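Local coordinates for 49 protein (Murid herpesvirus 4, PDB 6A4V), which probably interacts with the host poly(ADP-ribose) polymerase 1 and so facilitates replication of this gammaherpesvirus, at residues B[79-90]-B[234-243]. Sequence-based numbering, arbitrary orientation.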
ATOM      1  N   LEU B  79      -4.916  -1.500  -7.576  1.00 36.65           N
ATOM      2  CA  LEU B  79      -6.318  -1.085  -7.792  1.00 35.41           C
ATOM      3  C   LEU B  79      -7.253  -1.548  -6.657  1.00 34.30           C
ATOM      4  O   LEU B  79      -8.232  -0.872  -6.338  1.00 34.41           O
ATOM      5  CB  LEU B  79      -6.821  -1.620  -9.128  1.00 38.05           C
ATOM      6  CG  LEU B  79      -6.184  -1.037 -10.391  1.00 41.70           C
ATOM      7  CD1 LEU B  79      -6.837  -1.641 -11.634  1.00 46.39           C
ATOM      8  CD2 LEU B  79      -6.311   0.466 -10.425  1.00 44.86           C
ATOM      9  N   ARG B  80      -6.942  -2.667  -6.012  1.00 29.46           N
ATOM     10  CA  ARG B  80      -7.700  -3.088  -4.822  1.00 33.99           C
ATOM     11  C   ARG B  80      -7.413  -2.193  -3.599  1.00 38.68           C
ATOM     12  O   ARG B  80      -8.332  -1.902  -2.814  1.00 34.86           O
ATOM     13  CB  ARG B  80      -7.339  -4.518  -4.424  1.00 36.57           C
ATOM     14  CG  ARG B  80      -8.044  -4.973  -3.150  1.00 38.49           C
ATOM     15  CD  ARG B  80      -9.363  -5.669  -3.399  1.00 44.85           C
ATOM     16  NE  ARG B  80     -10.650  -4.983  -3.525  1.00 38.06           N
ATOM     17  CZ  ARG B  80     -11.695  -5.557  -4.106  1.00 47.71           C
ATOM     18  NH1 ARG B  80     -11.508  -6.537  -4.984  1.00 55.18           N
ATOM     19  NH2 ARG B  80     -12.920  -5.153  -3.832  1.00 54.80           N
ATOM     20  N   HIS B  81      -6.139  -1.855  -3.395  1.00 36.72           N
ATOM     21  CA  HIS B  81      -5.763  -0.851  -2.357  1.00 45.12           C
ATOM     22  C   HIS B  81      -6.624   0.393  -2.576  1.00 31.90           C
ATOM     23  O   HIS B  81      -7.283   0.870  -1.660  1.00 32.90           O
ATOM     24  CB  HIS B  81      -4.254  -0.500  -2.314  1.00 41.11           C
ATOM     25  CG  HIS B  81      -3.285  -1.594  -1.960  1.00 51.22           C
ATOM     26  ND1 HIS B  81      -1.899  -1.448  -2.136  1.00 55.03           N
ATOM     27  CD2 HIS B  81      -3.452  -2.864  -1.487  1.00 67.89           C
ATOM     28  CE1 HIS B  81      -1.268  -2.549  -1.735  1.00 54.26           C
ATOM     29  NE2 HIS B  81      -2.198  -3.437  -1.329  1.00 60.58           N
ATOM     30  N   ASN B  82      -6.697   0.857  -3.828  1.00 32.29           N
ATOM     31  CA  ASN B  82      -7.397   2.081  -4.136  1.00 28.81           C
ATOM     32  C   ASN B  82      -8.909   1.926  -3.893  1.00 29.93           C
ATOM     33  O   ASN B  82      -9.508   2.832  -3.400  1.00 35.44           O
ATOM     34  CB  ASN B  82      -7.091   2.624  -5.528  1.00 28.52           C
ATOM     35  CG  ASN B  82      -5.701   3.205  -5.622  1.00 29.19           C
ATOM     36  OD1 ASN B  82      -5.136   3.548  -4.591  1.00 31.44           O
ATOM     37  ND2 ASN B  82      -5.101   3.214  -6.805  1.00 24.47           N
ATOM     38  N   LEU B  83      -9.506   0.783  -4.230  1.00 35.86           N
ATOM     39  CA  LEU B  83     -10.965   0.638  -4.112  1.00 37.49           C
ATOM     40  C   LEU B  83     -11.386   0.468  -2.646  1.00 37.00           C
ATOM     41  O   LEU B  83     -12.507   0.799  -2.315  1.00 32.07           O
ATOM     42  CB  LEU B  83     -11.460  -0.495  -5.010  1.00 37.97           C
ATOM     43  CG  LEU B  83     -12.940  -0.870  -4.904  1.00 36.56           C
ATOM     44  CD1 LEU B  83     -13.835   0.199  -5.526  1.00 37.32           C
ATOM     45  CD2 LEU B  83     -13.197  -2.199  -5.596  1.00 42.50           C
ATOM     46  N   ASP B  84     -10.504  -0.053  -1.788  1.00 41.30           N
ATOM     47  CA  ASP B  84     -10.826  -0.164  -0.396  1.00 43.83           C
ATOM     48  C   ASP B  84     -10.905   1.262   0.194  1.00 49.76           C
ATOM     49  O   ASP B  84     -11.739   1.500   1.074  1.00 42.02           O
ATOM     50  CB  ASP B  84      -9.844  -1.038   0.390  1.00 40.83           C
ATOM     51  CG  ASP B  84      -9.803  -2.510   0.011  1.00 36.18           C
ATOM     52  OD1 ASP B  84     -10.777  -2.971  -0.569  1.00 32.91           O
ATOM     53  OD2 ASP B  84      -8.723  -3.165   0.217  1.00 27.53           O
ATOM     54  N   THR B  85     -10.069   2.189  -0.313  1.00 35.85           N
ATOM     55  CA  THR B  85     -10.047   3.516   0.155  1.00 39.28           C
ATOM     56  C   THR B  85     -11.169   4.410  -0.405  1.00 44.20           C
ATOM     57  O   THR B  85     -11.622   5.348   0.252  1.00 36.94           O
ATOM     58  CB  THR B  85      -8.774   4.216  -0.264  1.00 43.83           C
ATOM     59  OG1 THR B  85      -7.648   3.407   0.070  1.00 43.95           O
ATOM     60  CG2 THR B  85      -8.746   5.590   0.369  1.00 39.43           C
ATOM     61  N   GLU B  86     -11.556   4.194  -1.655  1.00 40.71           N
ATOM     62  CA  GLU B  86     -12.504   5.065  -2.304  1.00 44.09           C
ATOM     63  C   GLU B  86     -13.659   5.513  -1.386  1.00 41.45           C
ATOM     64  O   GLU B  86     -14.060   6.652  -1.481  1.00 36.39           O
ATOM     65  CB  GLU B  86     -12.994   4.393  -3.572  1.00 35.76           C
ATOM     66  CG  GLU B  86     -13.951   5.272  -4.330  1.00 40.98           C
ATOM     67  CD  GLU B  86     -14.169   4.799  -5.736  1.00 34.88           C
ATOM     68  OE1 GLU B  86     -15.096   3.956  -5.915  1.00 42.97           O
ATOM     69  OE2 GLU B  86     -13.312   5.149  -6.613  1.00 35.38           O
ATOM     70  N   PRO B  87     -14.233   4.715  -0.457  1.00 44.39           N
ATOM     71  CA  PRO B  87     -15.374   5.192   0.343  1.00 43.18           C
ATOM     72  C   PRO B  87     -15.160   6.439   1.229  1.00 46.79           C
ATOM     73  O   PRO B  87     -16.141   7.128   1.518  1.00 50.82           O
ATOM     74  CB  PRO B  87     -15.678   3.997   1.270  1.00 46.58           C
ATOM     75  CG  PRO B  87     -15.174   2.800   0.495  1.00 39.76           C
ATOM     76  CD  PRO B  87     -13.911   3.291  -0.201  1.00 44.58           C
ATOM     77  N   PHE B  88     -13.880   6.683   1.549  1.00 39.63           N
ATOM     78  CA  PHE B  88     -13.214   7.741   2.270  1.00 50.34           C
ATOM     79  C   PHE B  88     -12.742   8.899   1.379  1.00 39.58           C
ATOM     80  O   PHE B  88     -12.297   9.911   1.928  1.00 40.18           O
ATOM     81  CB  PHE B  88     -11.847   7.275   2.818  1.00 51.37           C
ATOM     82  CG  PHE B  88     -11.791   6.192   3.863  1.00 63.73           C
ATOM     83  CD1 PHE B  88     -12.524   5.019   3.749  1.00 79.83           C
ATOM     84  CD2 PHE B  88     -10.903   6.307   4.928  1.00 81.25           C
ATOM     85  CE1 PHE B  88     -12.429   4.024   4.707  1.00 84.15           C
ATOM     86  CE2 PHE B  88     -10.807   5.312   5.891  1.00 80.77           C
ATOM     87  CZ  PHE B  88     -11.569   4.171   5.779  1.00 86.54           C
ATOM     88  N   LEU B  89     -12.700   8.733   0.050  1.00 38.07           N
ATOM     89  CA  LEU B  89     -12.006   9.712  -0.836  1.00 35.60           C
ATOM     90  C   LEU B  89     -12.742  11.063  -0.968  1.00 44.26           C
ATOM     91  O   LEU B  89     -12.049  12.135  -0.995  1.00 43.17           O
ATOM     92  CB  LEU B  89     -11.764   9.098  -2.207  1.00 36.61           C
ATOM     93  CG  LEU B  89     -11.024  10.000  -3.201  1.00 38.78           C
ATOM     94  CD1 LEU B  89      -9.720  10.467  -2.636  1.00 37.42           C
ATOM     95  CD2 LEU B  89     -10.767   9.302  -4.500  1.00 35.88           C
ATOM     96  N   LEU B  90     -14.074  11.048  -1.149  1.00 35.43           N
ATOM     97  CA  LEU B  90     -14.822  12.281  -1.412  1.00 36.08           C
ATOM     98  C   LEU B  90     -14.953  13.019  -0.091  1.00 36.70           C
ATOM     99  O   LEU B  90     -14.611  14.192  -0.016  1.00 34.94           O
ATOM    100  CB  LEU B  90     -16.195  12.026  -2.076  1.00 32.61           C
ATOM    101  CG  LEU B  90     -16.205  11.460  -3.506  1.00 28.88           C
ATOM    102  CD1 LEU B  90     -17.594  11.475  -4.115  1.00 24.72           C
ATOM    103  CD2 LEU B  90     -15.247  12.187  -4.446  1.00 36.01           C
ATOM    104  N   VAL B 234     -16.220   8.557  -9.027  1.00 33.24           N
ATOM    105  CA  VAL B 234     -16.761   7.729  -7.934  1.00 31.29           C
ATOM    106  C   VAL B 234     -18.239   7.507  -8.214  1.00 34.32           C
ATOM    107  O   VAL B 234     -18.739   6.381  -8.153  1.00 33.68           O
ATOM    108  CB  VAL B 234     -16.448   8.397  -6.569  1.00 42.75           C
ATOM    109  CG1 VAL B 234     -17.136   7.790  -5.338  1.00 31.89           C
ATOM    110  CG2 VAL B 234     -14.940   8.458  -6.342  1.00 40.77           C
ATOM    111  N   GLN B 235     -18.950   8.564  -8.631  1.00 47.04           N
ATOM    112  CA  GLN B 235     -20.320   8.404  -9.070  1.00 46.30           C
ATOM    113  C   GLN B 235     -20.352   7.188 -10.015  1.00 41.99           C
ATOM    114  O   GLN B 235     -21.131   6.290  -9.861  1.00 36.03           O
ATOM    115  CB  GLN B 235     -20.815   9.653  -9.825  1.00 59.99           C
ATOM    116  CG  GLN B 235     -21.442  10.766  -8.962  1.00 67.17           C
ATOM    117  CD  GLN B 235     -21.333  12.186  -9.507  1.00 72.80           C
ATOM    118  OE1 GLN B 235     -21.172  12.433 -10.713  1.00 81.67           O
ATOM    119  NE2 GLN B 235     -21.426  13.158  -8.605  1.00 55.01           N
ATOM    120  N   SER B 236     -19.484   7.194 -11.027  1.00 37.70           N
ATOM    121  CA  SER B 236     -19.615   6.335 -12.201  1.00 37.40           C
ATOM    122  C   SER B 236     -18.882   4.991 -11.992  1.00 41.52           C
ATOM    123  O   SER B 236     -18.756   4.177 -12.926  1.00 31.42           O
ATOM    124  CB  SER B 236     -19.107   7.098 -13.431  1.00 43.10           C
ATOM    125  OG  SER B 236     -19.521   8.489 -13.409  1.00 36.02           O
ATOM    126  N   GLN B 237     -18.317   4.776 -10.794  1.00 38.43           N
ATOM    127  CA  GLN B 237     -17.630   3.541 -10.435  1.00 39.58           C
ATOM    128  C   GLN B 237     -16.546   3.130 -11.454  1.00 33.35           C
ATOM    129  O   GLN B 237     -16.283   1.899 -11.649  1.00 31.04           O
ATOM    130  CB  GLN B 237     -18.710   2.478 -10.244  1.00 37.01           C
ATOM    131  CG  GLN B 237     -19.447   2.720  -8.922  1.00 41.93           C
ATOM    132  CD  GLN B 237     -20.274   1.556  -8.444  1.00 44.55           C
ATOM    133  OE1 GLN B 237     -19.882   0.839  -7.525  1.00 43.60           O
ATOM    134  NE2 GLN B 237     -21.433   1.370  -9.065  1.00 34.43           N
ATOM    135  N   PHE B 238     -15.843   4.105 -12.025  1.00 29.51           N
ATOM    136  CA  PHE B 238     -14.753   3.768 -13.030  1.00 34.12           C
ATOM    137  C   PHE B 238     -13.641   2.939 -12.364  1.00 33.30           C
ATOM    138  O   PHE B 238     -13.143   2.054 -12.971  1.00 43.30           O
ATOM    139  CB  PHE B 238     -14.207   5.012 -13.742  1.00 40.16           C
ATOM    140  CG  PHE B 238     -15.203   5.804 -14.589  1.00 36.95           C
ATOM    141  CD1 PHE B 238     -16.285   5.200 -15.218  1.00 42.15           C
ATOM    142  CD2 PHE B 238     -15.058   7.176 -14.755  1.00 42.81           C
ATOM    143  CE1 PHE B 238     -17.190   5.946 -15.982  1.00 46.05           C
ATOM    144  CE2 PHE B 238     -15.924   7.918 -15.570  1.00 41.68           C
ATOM    145  CZ  PHE B 238     -16.999   7.308 -16.159  1.00 45.24           C
ATOM    146  N   LEU B 239     -13.324   3.129 -11.075  1.00 36.83           N
ATOM    147  CA  LEU B 239     -12.218   2.303 -10.510  1.00 32.30           C
ATOM    148  C   LEU B 239     -12.640   0.829 -10.457  1.00 30.27           C
ATOM    149  O   LEU B 239     -11.828  -0.086 -10.831  1.00 36.35           O
ATOM    150  CB  LEU B 239     -11.773   2.858  -9.157  1.00 33.87           C
ATOM    151  CG  LEU B 239     -10.887   1.960  -8.294  1.00 30.99           C
ATOM    152  CD1 LEU B 239      -9.536   1.736  -8.931  1.00 37.96           C
ATOM    153  CD2 LEU B 239     -10.723   2.562  -6.922  1.00 36.30           C
ATOM    154  N   LEU B 240     -13.843   0.562  -9.961  1.00 31.04           N
ATOM    155  CA  LEU B 240     -14.394  -0.901  -9.987  1.00 34.03           C
ATOM    156  C   LEU B 240     -14.371  -1.500 -11.392  1.00 35.39           C
ATOM    157  O   LEU B 240     -13.832  -2.595 -11.574  1.00 40.22           O
ATOM    158  CB  LEU B 240     -15.789  -0.940  -9.387  1.00 28.52           C
ATOM    159  CG  LEU B 240     -16.612  -2.252  -9.440  1.00 30.23           C
ATOM    160  CD1 LEU B 240     -15.978  -3.375  -8.664  1.00 27.97           C
ATOM    161  CD2 LEU B 240     -17.997  -1.951  -8.853  1.00 25.72           C
ATOM    162  N   ASP B 241     -14.873  -0.763 -12.379  1.00 37.32           N
ATOM    163  CA  ASP B 241     -14.808  -1.215 -13.756  1.00 33.75           C
ATOM    164  C   ASP B 241     -13.384  -1.636 -14.104  1.00 37.27           C
ATOM    165  O   ASP B 241     -13.114  -2.671 -14.715  1.00 42.80           O
ATOM    166  CB  ASP B 241     -15.201  -0.143 -14.766  1.00 37.28           C
ATOM    167  CG  ASP B 241     -16.699   0.133 -14.801  1.00 51.85           C
ATOM    168  OD1 ASP B 241     -17.457  -0.681 -14.217  1.00 43.39           O
ATOM    169  OD2 ASP B 241     -17.091   1.165 -15.403  1.00 57.01           O
ATOM    170  N   SER B 242     -12.451  -0.783 -13.756  1.00 30.18           N
ATOM    171  CA  SER B 242     -11.183  -0.958 -14.315  1.00 35.24           C
ATOM    172  C   SER B 242     -10.557  -2.175 -13.623  1.00 30.64           C
ATOM    173  O   SER B 242      -9.850  -2.913 -14.256  1.00 40.10           O
ATOM    174  CB  SER B 242     -10.395   0.341 -14.235  1.00 30.68           C
ATOM    175  OG  SER B 242      -9.047   0.068 -14.227  1.00 35.59           O
ATOM    176  N   LEU B 243     -10.896  -2.372 -12.346  1.00 34.92           N
ATOM    177  CA  LEU B 243     -10.447  -3.481 -11.478  1.00 34.31           C
ATOM    178  C   LEU B 243     -10.985  -4.786 -12.035  1.00 34.21           C
ATOM    179  O   LEU B 243     -10.239  -5.785 -12.123  1.00 30.19           O
ATOM    180  CB  LEU B 243     -10.957  -3.283 -10.027  1.00 33.42           C
ATOM    181  CG  LEU B 243     -10.422  -4.239  -8.975  1.00 37.08           C
ATOM    182  CD1 LEU B 243     -10.418  -3.583  -7.623  1.00 42.54           C
ATOM    183  CD2 LEU B 243     -11.211  -5.554  -8.877  1.00 36.89           C
TER
HETATM  184  O   HOH W   1     -13.843   5.649  -9.301  1.00 40.65           O
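Leu239 packs tightly against the helix of Asn82 and Leu83. Its CD2 presses on the backbone there, 3.4 Å from Leu83 CA, closer than usual van der Waals contact. The other branch slides past Leu79, with Leu239 CD1 3.8 Å from Leu79 CD2. With chi1 at 166°, Leu239 holds CG opposite its own N and reaches across the interface. Leu243 continues this apolar row. Its CD1 meets Leu83 CD2 at 3.7 Å, and the side chains cross at about a right angle. The same methyl lies over one face of the Arg80 guanidinium, offset toward the rim. Arg80 also forms a salt bridge with Asp84, and its NH1 is hydrogen-bonded to Asn293 OD1.

The other end is looser and water-bridged. The CA atoms of Leu79 and Leu243 are 6.0 Å apart, those of Glu86 and Val234 7.5 Å. Glu86 extends beyond CG and brings OE2 within 3.7 Å of Val234 CG2. That oxygen accepts a hydrogen bond from a water at 2.8 Å, and the water takes up the N-H of Leu239 in the first turn of helix 238-262. OE2 is also hydrogen-bonded to Tyr40. Beyond it, Leu90 and Val234 meet tip to tip, CD1 to CG1.

Segment 79-90 passes from helix 61-85 into helix 89-104, and 234-243 from helix 213-235 into helix 238-262. A Schellman motif at Gln237, also an N-cap, makes the break in the latter. Helix segments 79-85 and 238-243 run nearly antiparallel, at 151°. The second subunit packs on Thr85, Phe88 and Leu89, while Phe230 of helix 213-235 touches Leu89 and Leu90.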